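PDB 5OQ3: Cwp19 from Clostridioides difficile, which probably hydrolyses glycosidic bonds of the cell wall through this glycoside hydrolase domain, and as a full-length protein may also act as an N-acetylmuramoyl-L-alanine amidase. Local coordinates for residues K25-D39 with R351-K365. Sequence-based numbering, arbitrary orientation. Where two conformers were deposited one is given.
Sequences KEMRAAWISTVYNLD and RKYSEIKGSMYFSAK
Met27 to Ala30 pair in parallel with Gly358 to Tyr361, joining the first and eighth strands and so closing the TIM barrel of this glycoside hydrolase domain. The N-H groups of Met27, Ala29 and Trp31 bond to the carbonyls of Lys357, Ser359 and Tyr361, while Met27 O and Ala29 O accept from Ser359 N and Tyr361 N. Gly358 lacks a CB that would point into Met27 O, and its backbone angles would also press one against the preceding carbonyl; its CA instead approaches Met27 O at 3.2 Å. A water bridges Lys25 O and Lys357 O, giving the latter a second donor.

At the strands' beginning, Glu26 extends with CG anti to the backbone N (chi1 -173°), carrying its carboxylate to two arginines. Arg351 grips it side-on, nearly coplanar: NE reaches Glu26 OE1 at 3.0 Å and NH2 reaches Glu26 OE2 at 2.8 Å. Arg28 adds NE and NH2 from the anti side of OE2, so this one oxygen takes three N-H donors. Arg351 NH2 also donates to Leu380 O. Ser359 OG hydrogen-bonds to Gln324 OE1 and accepts from a water; Tyr361 OH is hydrogen-bonded to Tyr381 OH.

On the other sheet face, small Ala29 leaves room for Met360, whose CB sits over one face of the Trp31 six-membered ring, 3.8 Å from its centroid; the sulfur adds an oblique Met-aromatic contact.

Past the cis peptide before Ser363, Trp31 O accepts from Ala364 N. Asp39 ties its own loop to the start of helix 364-369: OD2 takes Ser33 N on its anti lone pair, whereas OD1 receives Lys365 N from above the carboxylate plane and, on its syn lone pair, the hydroxyl of Ser363 OG at 2.7 Å.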
# COMPACT_ATOMS: atom_id res chain seq x y z
N LYS A 25 -11.91 17.04 6.09
CA LYS A 25 -11.22 16.88 7.40
C LYS A 25 -9.87 16.26 7.16
O LYS A 25 -9.65 15.64 6.14
CB LYS A 25 -12.03 16.00 8.33
CG LYS A 25 -12.05 14.53 7.97
CD LYS A 25 -13.29 13.86 8.51
CE LYS A 25 -13.22 12.37 8.28
NZ LYS A 25 -14.57 11.77 8.44
N GLU A 26 -8.98 16.41 8.13
CA GLU A 26 -7.65 15.87 8.00
C GLU A 26 -7.74 14.33 7.94
O GLU A 26 -8.46 13.71 8.72
CB GLU A 26 -6.83 16.33 9.20
CG GLU A 26 -5.36 16.00 9.14
CD GLU A 26 -4.57 16.38 10.39
OE1 GLU A 26 -3.44 16.90 10.26
OE2 GLU A 26 -5.05 16.15 11.50
N MET A 27 -7.00 13.71 7.02
CA MET A 27 -6.84 12.24 6.98
C MET A 27 -6.03 11.74 8.13
O MET A 27 -4.95 12.25 8.37
CB MET A 27 -6.21 11.82 5.63
CG MET A 27 -5.84 10.37 5.50
SD MET A 27 -7.26 9.26 5.63
CE MET A 27 -8.08 9.56 4.11
N ARG A 28 -6.57 10.77 8.87
CA ARG A 28 -5.89 10.21 10.03
C ARG A 28 -6.05 8.68 9.96
O ARG A 28 -6.95 8.13 10.57
CB ARG A 28 -6.53 10.79 11.32
CG ARG A 28 -6.39 12.30 11.40
CD ARG A 28 -7.26 12.93 12.49
NE ARG A 28 -7.08 14.39 12.51
CZ ARG A 28 -7.68 15.23 13.35
NH1 ARG A 28 -8.59 14.78 14.20
NH2 ARG A 28 -7.37 16.52 13.32
N ALA A 29 -5.20 8.04 9.15
CA ALA A 29 -5.38 6.61 8.82
C ALA A 29 -4.38 5.74 9.51
O ALA A 29 -3.31 6.19 9.85
CB ALA A 29 -5.27 6.43 7.31
N ALA A 30 -4.75 4.49 9.69
CA ALA A 30 -3.81 3.47 10.10
C ALA A 30 -3.86 2.31 9.10
O ALA A 30 -4.95 1.86 8.74
CB ALA A 30 -4.11 2.99 11.50
N TRP A 31 -2.68 1.82 8.73
CA TRP A 31 -2.56 0.58 7.98
C TRP A 31 -2.83 -0.60 8.91
O TRP A 31 -2.26 -0.67 10.02
CB TRP A 31 -1.17 0.43 7.34
CG TRP A 31 -0.96 1.20 6.10
CD1 TRP A 31 -1.42 0.89 4.86
CD2 TRP A 31 -0.12 2.35 5.91
NE1 TRP A 31 -0.98 1.80 3.95
CE2 TRP A 31 -0.13 2.66 4.55
CE3 TRP A 31 0.68 3.11 6.76
CZ2 TRP A 31 0.58 3.74 4.01
CZ3 TRP A 31 1.42 4.14 6.24
CH2 TRP A 31 1.36 4.44 4.87
N ILE A 32 -3.66 -1.53 8.44
CA ILE A 32 -3.89 -2.81 9.09
C ILE A 32 -3.44 -3.89 8.07
O ILE A 32 -4.15 -4.23 7.13
CB ILE A 32 -5.39 -2.96 9.46
CG1 ILE A 32 -5.81 -1.83 10.45
CG2 ILE A 32 -5.70 -4.34 10.05
CD1 ILE A 32 -7.29 -1.81 10.80
N SER A 33 -2.23 -4.36 8.25
CA SER A 33 -1.58 -5.36 7.42
C SER A 33 -1.96 -6.74 7.87
O SER A 33 -1.99 -7.05 9.07
CB SER A 33 -0.08 -5.14 7.42
OG SER A 33 0.56 -6.02 6.52
N THR A 34 -2.25 -7.59 6.89
CA THR A 34 -2.65 -8.98 7.10
C THR A 34 -1.57 -9.98 6.69
O THR A 34 -1.58 -11.15 7.11
CB THR A 34 -3.94 -9.27 6.31
OG1 THR A 34 -3.69 -9.04 4.92
CG2 THR A 34 -5.06 -8.41 6.78
N VAL A 35 -0.57 -9.52 5.93
CA VAL A 35 0.54 -10.39 5.54
C VAL A 35 1.31 -10.78 6.79
O VAL A 35 1.58 -9.95 7.66
CB VAL A 35 1.44 -9.72 4.47
CG1 VAL A 35 2.29 -8.61 5.07
CG2 VAL A 35 2.34 -10.76 3.80
N TYR A 36 1.59 -12.08 6.92
CA TYR A 36 2.20 -12.63 8.14
C TYR A 36 1.40 -12.26 9.41
O TYR A 36 1.94 -12.29 10.50
CB TYR A 36 3.66 -12.23 8.26
CG TYR A 36 4.51 -12.74 7.15
CD1 TYR A 36 4.62 -14.12 6.91
CD2 TYR A 36 5.25 -11.87 6.35
CE1 TYR A 36 5.42 -14.61 5.90
CE2 TYR A 36 6.06 -12.36 5.33
CZ TYR A 36 6.13 -13.73 5.11
OH TYR A 36 6.92 -14.24 4.13
N ASN A 37 0.10 -11.98 9.25
CA ASN A 37 -0.78 -11.69 10.39
C ASN A 37 -0.22 -10.53 11.22
O ASN A 37 -0.31 -10.52 12.42
CB ASN A 37 -0.97 -12.99 11.22
CG ASN A 37 -1.67 -14.06 10.41
OD1 ASN A 37 -1.04 -14.81 9.67
ND2 ASN A 37 -3.00 -14.07 10.48
N LEU A 38 0.36 -9.53 10.54
CA LEU A 38 1.10 -8.47 11.26
C LEU A 38 0.21 -7.70 12.24
O LEU A 38 0.50 -7.61 13.43
CB LEU A 38 1.75 -7.50 10.27
CG LEU A 38 2.60 -6.40 10.89
CD1 LEU A 38 3.87 -7.01 11.49
CD2 LEU A 38 2.91 -5.26 9.89
N ASP A 39 -0.87 -7.12 11.72
CA ASP A 39 -1.81 -6.37 12.52
C ASP A 39 -3.10 -7.11 12.84
O ASP A 39 -3.64 -6.94 13.91
CB ASP A 39 -2.21 -5.07 11.83
CG ASP A 39 -1.05 -4.11 11.62
OD1 ASP A 39 -0.40 -3.72 12.59
OD2 ASP A 39 -0.71 -3.78 10.46
N ARG A 351 1.83 20.03 9.49
CA ARG A 351 0.75 20.99 9.53
C ARG A 351 1.14 22.41 9.12
O ARG A 351 0.29 23.26 8.94
CB ARG A 351 0.07 20.92 10.91
CG ARG A 351 -0.78 19.65 11.06
CD ARG A 351 -1.13 19.36 12.46
NE ARG A 351 -2.18 18.38 12.58
CZ ARG A 351 -2.70 18.01 13.74
NH1 ARG A 351 -2.20 18.52 14.88
NH2 ARG A 351 -3.68 17.16 13.78
N LYS A 352 2.43 22.66 8.97
CA LYS A 352 2.91 23.92 8.39
C LYS A 352 2.72 24.00 6.89
O LYS A 352 2.87 25.08 6.31
CB LYS A 352 4.37 24.16 8.75
CG LYS A 352 4.63 24.31 10.25
CD LYS A 352 3.85 25.49 10.87
CE LYS A 352 4.38 25.79 12.28
NZ LYS A 352 3.64 26.98 12.84
N TYR A 353 2.41 22.86 6.25
CA TYR A 353 2.29 22.79 4.78
C TYR A 353 0.85 22.59 4.40
O TYR A 353 0.26 21.54 4.66
CB TYR A 353 3.16 21.61 4.23
CG TYR A 353 4.63 21.84 4.45
CD1 TYR A 353 5.23 21.46 5.63
CD2 TYR A 353 5.43 22.48 3.50
CE1 TYR A 353 6.57 21.70 5.86
CE2 TYR A 353 6.77 22.74 3.72
CZ TYR A 353 7.34 22.35 4.91
OH TYR A 353 8.69 22.60 5.15
N SER A 354 0.30 23.58 3.73
CA SER A 354 -1.09 23.50 3.35
C SER A 354 -1.39 22.38 2.35
O SER A 354 -2.52 21.92 2.25
CB SER A 354 -1.57 24.81 2.80
OG SER A 354 -0.94 25.13 1.58
N GLU A 355 -0.36 21.93 1.64
CA GLU A 355 -0.53 20.84 0.67
C GLU A 355 -0.66 19.48 1.36
O GLU A 355 -1.10 18.52 0.74
CB GLU A 355 0.66 20.79 -0.28
CG GLU A 355 0.82 22.03 -1.12
CD GLU A 355 1.65 23.15 -0.43
OE1 GLU A 355 2.20 23.07 0.75
OE2 GLU A 355 1.74 24.17 -1.12
N ILE A 356 -0.22 19.36 2.63
CA ILE A 356 -0.35 18.10 3.34
C ILE A 356 -1.74 18.02 3.97
O ILE A 356 -2.15 18.94 4.67
CB ILE A 356 0.78 17.90 4.34
CG1 ILE A 356 2.10 17.79 3.60
CG2 ILE A 356 0.50 16.66 5.19
CD1 ILE A 356 3.33 17.78 4.46
N LYS A 357 -2.45 16.92 3.67
CA LYS A 357 -3.86 16.75 4.05
C LYS A 357 -4.10 15.71 5.12
O LYS A 357 -5.21 15.40 5.45
CB LYS A 357 -4.68 16.45 2.80
CG LYS A 357 -4.57 17.42 1.66
CD LYS A 357 -5.09 18.76 2.02
CE LYS A 357 -4.95 19.78 0.88
NZ LYS A 357 -5.42 19.32 -0.45
N GLY A 358 -3.00 15.20 5.69
CA GLY A 358 -3.04 14.29 6.81
C GLY A 358 -1.97 13.24 6.77
O GLY A 358 -0.92 13.50 6.15
N SER A 359 -2.19 12.11 7.45
CA SER A 359 -1.18 11.11 7.74
C SER A 359 -1.80 9.71 7.67
O SER A 359 -3.01 9.54 7.92
CB SER A 359 -0.62 11.27 9.14
OG SER A 359 0.15 12.45 9.31
N MET A 360 -0.93 8.74 7.39
CA MET A 360 -1.20 7.33 7.54
C MET A 360 -0.11 6.72 8.37
O MET A 360 1.03 6.99 8.12
CB MET A 360 -1.33 6.61 6.18
CG MET A 360 -2.33 7.20 5.20
SD MET A 360 -2.99 5.94 4.11
CE MET A 360 -4.41 6.77 3.50
N TYR A 361 -0.49 5.94 9.38
CA TYR A 361 0.44 5.40 10.37
C TYR A 361 0.74 3.91 10.07
O TYR A 361 -0.19 3.10 10.04
CB TYR A 361 -0.15 5.50 11.79
CG TYR A 361 -0.21 6.95 12.21
CD1 TYR A 361 0.87 7.55 12.84
CD2 TYR A 361 -1.32 7.74 11.98
CE1 TYR A 361 0.84 8.86 13.22
CE2 TYR A 361 -1.35 9.08 12.35
CZ TYR A 361 -0.25 9.63 12.96
OH TYR A 361 -0.24 10.96 13.35
N PHE A 362 2.01 3.60 9.95
CA PHE A 362 2.48 2.22 9.84
C PHE A 362 3.01 1.77 11.17
O PHE A 362 4.11 2.19 11.52
CB PHE A 362 3.51 2.02 8.73
CG PHE A 362 3.57 0.56 8.33
CD1 PHE A 362 4.42 -0.34 8.99
CD2 PHE A 362 2.64 0.05 7.43
CE1 PHE A 362 4.42 -1.67 8.67
CE2 PHE A 362 2.63 -1.30 7.13
CZ PHE A 362 3.51 -2.15 7.75
N SER A 363 2.29 0.92 11.93
CA SER A 363 1.02 0.30 11.57
C SER A 363 0.11 0.30 12.79
O SER A 363 0.50 0.71 13.88
CB SER A 363 1.22 -1.12 10.99
OG SER A 363 1.65 -2.01 12.00
N ALA A 364 -1.10 -0.20 12.60
CA ALA A 364 -2.13 -0.21 13.64
C ALA A 364 -1.68 -0.84 14.95
O ALA A 364 -2.01 -0.31 16.03
CB ALA A 364 -3.36 -0.91 13.13
N LYS A 365 -0.94 -1.95 14.89
CA LYS A 365 -0.50 -2.61 16.11
C LYS A 365 0.35 -1.69 16.99
O LYS A 365 0.39 -1.85 18.22
CB LYS A 365 0.27 -3.89 15.80
CG LYS A 365 1.65 -3.74 15.16
CD LYS A 365 2.27 -5.13 14.99
CE LYS A 365 3.53 -5.12 14.16
NZ LYS A 365 4.63 -4.37 14.81
O HOH W 1 -7.85 15.87 4.20
O HOH W 2 -2.09 14.18 10.79